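Local coordinates for protein putative aminopeptidase (Leishmania major, PDB 5NTH) that probably acts as a manganese-dependent M17 aminopeptidase, removing residues from the N-termini of peptides, and binds the inhibitor actinonin beside its two metal ions, at residues L243-L255 with Q271-N283. Sequence-based numbering, arbitrary orientation.
Sequences LGVDMTVIKGDEL and QYPAHLVTLRYRN
Thr248 and Thr278 sit directly across from each other as a hydrogen-bonded pair in an antiparallel ladder between strands 246-251 and 275-282, at one margin of the mixed sheet of the M17 catalytic domain. Strand 246-251 is outermost within the chain; strand 275-282 is next and pairs on its far side with strand 349-361. Six backbone bonds, two at each of Asp246-Arg280, Thr248-Thr278 and Ile250-Leu276, zip the strands together, and Gly252 N adds a seventh to Ala274 O (2.9 Å).

The more deeply buried end lies near Gly252, where the chain turns into helix 253-257. There Leu255 sets CD1 against Ala274 CB (3.5 Å) and CD2 against Leu276 CD1 (3.9 Å). The side chain of Leu276 is about 10 Å from that of the manganese ligand Lys298. On the face bearing Val249 and Val277, the extended Lys251 chain runs alongside His275, with Lys251 CG 3.9 Å from the His275 ring centroid, over one face; helix 229-243 also touches this histidine.

The opposite end is more solvent-accessible. Val245 CG1 meets Tyr281 CD1 at 3.8 Å, the side chains crossing at about a right angle. Arg280, also in a long, weak ion pair with Asp407, bends at chi3 (-45°), bringing its guanidinium beside Asp246; the two planes are 39° apart, and a salt bridge joins Asp246 OD2 to Arg280 NH1 at 3.3 Å.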
loop_
_atom_site.group_PDB
_atom_site.type_symbol
_atom_site.label_atom_id
_atom_site.label_comp_id
_atom_site.label_asym_id
_atom_site.label_seq_id
_atom_site.Cartn_x
_atom_site.Cartn_y
_atom_site.Cartn_z
ATOM N N LEU A 243 30.481 -40.406 -9.684
ATOM C CA LEU A 243 31.709 -39.745 -10.130
ATOM C C LEU A 243 32.935 -40.084 -9.289
ATOM O O LEU A 243 34.031 -39.725 -9.669
ATOM C CB LEU A 243 31.514 -38.223 -10.159
ATOM C CG LEU A 243 30.333 -37.704 -10.990
ATOM C CD1 LEU A 243 30.159 -36.204 -10.796
ATOM C CD2 LEU A 243 30.514 -38.007 -12.456
ATOM N N GLY A 244 32.762 -40.756 -8.154
ATOM C CA GLY A 244 33.890 -41.258 -7.366
ATOM C C GLY A 244 34.645 -40.144 -6.680
ATOM O O GLY A 244 35.879 -40.139 -6.699
ATOM N N VAL A 245 33.919 -39.198 -6.078
ATOM C CA VAL A 245 34.533 -37.979 -5.491
ATOM C C VAL A 245 34.326 -37.949 -3.989
ATOM O O VAL A 245 33.471 -38.662 -3.462
ATOM C CB VAL A 245 34.001 -36.662 -6.141
ATOM C CG1 VAL A 245 33.975 -36.782 -7.663
ATOM C CG2 VAL A 245 32.601 -36.280 -5.649
ATOM N N ASP A 246 35.098 -37.105 -3.303
ATOM C CA ASP A 246 34.948 -36.981 -1.854
ATOM C C ASP A 246 33.720 -36.095 -1.602
ATOM O O ASP A 246 33.399 -35.206 -2.394
ATOM C CB ASP A 246 36.227 -36.441 -1.153
ATOM C CG ASP A 246 37.513 -37.256 -1.490
ATOM O OD1 ASP A 246 37.436 -38.491 -1.730
ATOM O OD2 ASP A 246 38.619 -36.649 -1.501
ATOM N N MET A 247 33.013 -36.374 -0.522
ATOM C CA MET A 247 31.844 -35.614 -0.143
ATOM C C MET A 247 31.930 -35.297 1.340
ATOM O O MET A 247 32.210 -36.172 2.156
ATOM C CB MET A 247 30.575 -36.416 -0.423
ATOM C CG MET A 247 29.307 -35.587 -0.315
ATOM S SD MET A 247 27.780 -36.474 -0.675
ATOM C CE MET A 247 27.649 -37.587 0.733
ATOM N N THR A 248 31.665 -34.044 1.685
ATOM C CA THR A 248 31.524 -33.630 3.087
ATOM C C THR A 248 30.147 -33.013 3.288
ATOM O O THR A 248 29.765 -32.100 2.556
ATOM C CB THR A 248 32.613 -32.613 3.478
ATOM O OG1 THR A 248 33.910 -33.208 3.263
ATOM C CG2 THR A 248 32.443 -32.171 4.956
ATOM N N VAL A 249 29.403 -33.529 4.261
ATOM C CA VAL A 249 28.066 -33.019 4.582
ATOM C C VAL A 249 28.057 -32.600 6.023
ATOM O O VAL A 249 28.386 -33.399 6.879
ATOM C CB VAL A 249 26.990 -34.112 4.441
ATOM C CG1 VAL A 249 25.612 -33.567 4.786
ATOM C CG2 VAL A 249 26.980 -34.684 3.033
ATOM N N ILE A 250 27.652 -31.373 6.313
ATOM C CA ILE A 250 27.350 -30.989 7.705
ATOM C C ILE A 250 25.856 -30.745 7.770
ATOM O O ILE A 250 25.343 -29.950 6.995
ATOM C CB ILE A 250 28.175 -29.764 8.166
ATOM C CG1 ILE A 250 29.686 -30.045 7.965
ATOM C CG2 ILE A 250 27.889 -29.435 9.646
ATOM C CD1 ILE A 250 30.546 -28.813 7.891
ATOM N N LYS A 251 25.157 -31.436 8.664
ATOM C CA LYS A 251 23.681 -31.422 8.663
ATOM C C LYS A 251 23.081 -31.012 10.017
ATOM O O LYS A 251 23.571 -31.434 11.058
ATOM C CB LYS A 251 23.158 -32.808 8.268
ATOM C CG LYS A 251 21.640 -32.954 8.234
ATOM C CD LYS A 251 21.223 -34.392 7.869
ATOM C CE LYS A 251 19.758 -34.716 8.227
ATOM N NZ LYS A 251 19.211 -35.965 7.592
ATOM N N GLY A 252 22.024 -30.187 9.970
ATOM C CA GLY A 252 21.136 -29.936 11.108
ATOM C C GLY A 252 21.855 -29.385 12.319
ATOM O O GLY A 252 22.440 -28.328 12.227
ATOM N N ASP A 253 21.818 -30.105 13.442
ATOM C CA ASP A 253 22.520 -29.686 14.683
ATOM C C ASP A 253 24.041 -29.679 14.564
ATOM O O ASP A 253 24.702 -28.907 15.248
ATOM C CB ASP A 253 22.076 -30.524 15.905
ATOM C CG ASP A 253 20.551 -30.417 16.180
ATOM O OD1 ASP A 253 19.819 -29.635 15.515
ATOM O OD2 ASP A 253 20.073 -31.133 17.083
ATOM N N GLU A 254 24.584 -30.511 13.672
ATOM C CA GLU A 254 26.008 -30.503 13.350
ATOM C C GLU A 254 26.489 -29.101 12.919
ATOM O O GLU A 254 27.638 -28.739 13.191
ATOM C CB GLU A 254 26.336 -31.568 12.290
ATOM N N LEU A 255 25.616 -28.317 12.278
ATOM C CA LEU A 255 25.962 -26.959 11.851
ATOM C C LEU A 255 26.136 -26.056 13.033
ATOM O O LEU A 255 27.149 -25.359 13.167
ATOM C CB LEU A 255 24.881 -26.352 10.979
ATOM C CG LEU A 255 24.832 -26.892 9.569
ATOM C CD1 LEU A 255 23.490 -26.550 8.930
ATOM C CD2 LEU A 255 26.000 -26.338 8.761
ATOM N N GLN A 271 10.654 -27.522 8.121
ATOM C CA GLN A 271 10.343 -28.919 8.222
ATOM C C GLN A 271 11.629 -29.729 8.127
ATOM O O GLN A 271 12.033 -30.336 9.105
ATOM C CB GLN A 271 9.343 -29.333 7.143
ATOM C CG GLN A 271 8.909 -30.787 7.245
ATOM C CD GLN A 271 7.683 -31.114 6.412
ATOM O OE1 GLN A 271 7.380 -30.428 5.439
ATOM N NE2 GLN A 271 6.971 -32.173 6.790
ATOM N N TYR A 272 12.292 -29.720 6.979
ATOM C CA TYR A 272 13.521 -30.505 6.835
ATOM C C TYR A 272 14.766 -29.633 6.951
ATOM O O TYR A 272 14.778 -28.495 6.444
ATOM C CB TYR A 272 13.515 -31.312 5.542
ATOM C CG TYR A 272 12.298 -32.169 5.477
ATOM C CD1 TYR A 272 12.025 -33.091 6.494
ATOM C CD2 TYR A 272 11.387 -32.027 4.432
ATOM C CE1 TYR A 272 10.884 -33.849 6.463
ATOM C CE2 TYR A 272 10.241 -32.797 4.380
ATOM C CZ TYR A 272 9.985 -33.692 5.399
ATOM O OH TYR A 272 8.831 -34.430 5.324
ATOM N N PRO A 273 15.826 -30.171 7.598
ATOM C CA PRO A 273 16.910 -29.325 8.122
ATOM C C PRO A 273 17.954 -28.811 7.115
ATOM O O PRO A 273 17.997 -29.237 5.971
ATOM C CB PRO A 273 17.560 -30.216 9.181
ATOM C CG PRO A 273 17.314 -31.600 8.692
ATOM C CD PRO A 273 16.048 -31.596 7.899
ATOM N N ALA A 274 18.783 -27.892 7.586
ATOM C CA ALA A 274 19.844 -27.324 6.785
ATOM C C ALA A 274 21.005 -28.307 6.525
ATOM O O ALA A 274 21.240 -29.219 7.310
ATOM C CB ALA A 274 20.360 -26.060 7.448
ATOM N N HIS A 275 21.697 -28.117 5.398
ATOM C CA HIS A 275 22.910 -28.870 5.083
ATOM C C HIS A 275 23.917 -27.967 4.411
ATOM O O HIS A 275 23.569 -27.199 3.513
ATOM C CB HIS A 275 22.696 -29.984 4.049
ATOM C CG HIS A 275 21.674 -31.011 4.408
ATOM N ND1 HIS A 275 20.330 -30.726 4.500
ATOM C CD2 HIS A 275 21.788 -32.351 4.580
ATOM C CE1 HIS A 275 19.669 -31.838 4.774
ATOM N NE2 HIS A 275 20.529 -32.841 4.820
ATOM N N LEU A 276 25.175 -28.113 4.806
ATOM C CA LEU A 276 26.261 -27.762 3.916
ATOM C C LEU A 276 26.744 -29.046 3.277
ATOM O O LEU A 276 27.135 -29.988 3.954
ATOM C CB LEU A 276 27.380 -27.025 4.636
ATOM C CG LEU A 276 27.105 -25.530 4.804
ATOM C CD1 LEU A 276 28.128 -24.950 5.738
ATOM C CD2 LEU A 276 27.179 -24.778 3.488
ATOM N N VAL A 277 26.666 -29.095 1.962
ATOM C CA VAL A 277 27.070 -30.265 1.238
ATOM C C VAL A 277 28.145 -29.802 0.276
ATOM O O VAL A 277 27.916 -28.855 -0.493
ATOM C CB VAL A 277 25.907 -30.863 0.446
ATOM C CG1 VAL A 277 26.337 -32.166 -0.223
ATOM C CG2 VAL A 277 24.700 -31.079 1.343
ATOM N N THR A 278 29.306 -30.463 0.334
ATOM C CA THR A 278 30.411 -30.139 -0.531
ATOM C C THR A 278 30.934 -31.394 -1.205
ATOM O O THR A 278 31.217 -32.394 -0.541
ATOM C CB THR A 278 31.562 -29.486 0.214
ATOM O OG1 THR A 278 31.156 -28.200 0.688
ATOM C CG2 THR A 278 32.775 -29.326 -0.734
ATOM N N LEU A 279 31.061 -31.313 -2.530
ATOM C CA LEU A 279 31.661 -32.351 -3.354
ATOM C C LEU A 279 32.956 -31.787 -3.862
ATOM O O LEU A 279 33.015 -30.604 -4.211
ATOM C CB LEU A 279 30.767 -32.697 -4.549
ATOM C CG LEU A 279 29.626 -33.665 -4.247
ATOM C CD1 LEU A 279 28.611 -33.046 -3.305
ATOM C CD2 LEU A 279 28.945 -34.141 -5.523
ATOM N N ARG A 280 33.987 -32.625 -3.918
ATOM C CA ARG A 280 35.295 -32.192 -4.423
ATOM C C ARG A 280 36.085 -33.324 -5.094
ATOM O O ARG A 280 36.086 -34.463 -4.615
ATOM C CB ARG A 280 36.114 -31.584 -3.294
ATOM C CG ARG A 280 36.339 -32.552 -2.132
ATOM C CD ARG A 280 37.480 -32.126 -1.219
ATOM N NE ARG A 280 38.684 -31.702 -1.979
ATOM C CZ ARG A 280 39.813 -32.392 -2.163
ATOM N NH1 ARG A 280 39.982 -33.607 -1.649
ATOM N NH2 ARG A 280 40.791 -31.842 -2.874
ATOM N N TYR A 281 36.757 -32.974 -6.190
ATOM C CA TYR A 281 37.605 -33.884 -6.964
ATOM C C TYR A 281 38.999 -33.304 -7.048
ATOM O O TYR A 281 39.140 -32.110 -7.369
ATOM C CB TYR A 281 37.070 -34.031 -8.383
ATOM C CG TYR A 281 37.644 -35.164 -9.222
ATOM C CD1 TYR A 281 37.618 -36.483 -8.782
ATOM C CD2 TYR A 281 38.134 -34.919 -10.502
ATOM C CE1 TYR A 281 38.102 -37.531 -9.592
ATOM C CE2 TYR A 281 38.628 -35.941 -11.326
ATOM C CZ TYR A 281 38.621 -37.258 -10.873
ATOM O OH TYR A 281 39.109 -38.275 -11.693
ATOM N N ARG A 282 39.999 -34.138 -6.714
ATOM C CA ARG A 282 41.380 -33.927 -7.144
ATOM C C ARG A 282 41.551 -34.571 -8.508
ATOM O O ARG A 282 41.281 -35.770 -8.693
ATOM C CB ARG A 282 42.419 -34.514 -6.186
ATOM C CG ARG A 282 43.902 -34.228 -6.603
ATOM C CD ARG A 282 44.937 -34.636 -5.542
ATOM N NE ARG A 282 44.319 -34.412 -4.223
ATOM C CZ ARG A 282 44.604 -33.449 -3.332
ATOM N NH1 ARG A 282 43.865 -33.389 -2.215
ATOM N NH2 ARG A 282 45.611 -32.577 -3.508
ATOM N N ASN A 283 42.020 -33.761 -9.452
ATOM C CA ASN A 283 42.247 -34.199 -10.815
ATOM C C ASN A 283 43.563 -34.986 -10.859
ATOM O O ASN A 283 44.633 -34.427 -10.554
ATOM C CB ASN A 283 42.283 -32.986 -11.747
ATOM C CG ASN A 283 42.385 -33.371 -13.200
ATOM O OD1 ASN A 283 42.443 -34.558 -13.543
ATOM N ND2 ASN A 283 42.410 -32.367 -14.072
HETATM O O HOH W 1 30.190 -29.159 3.550
#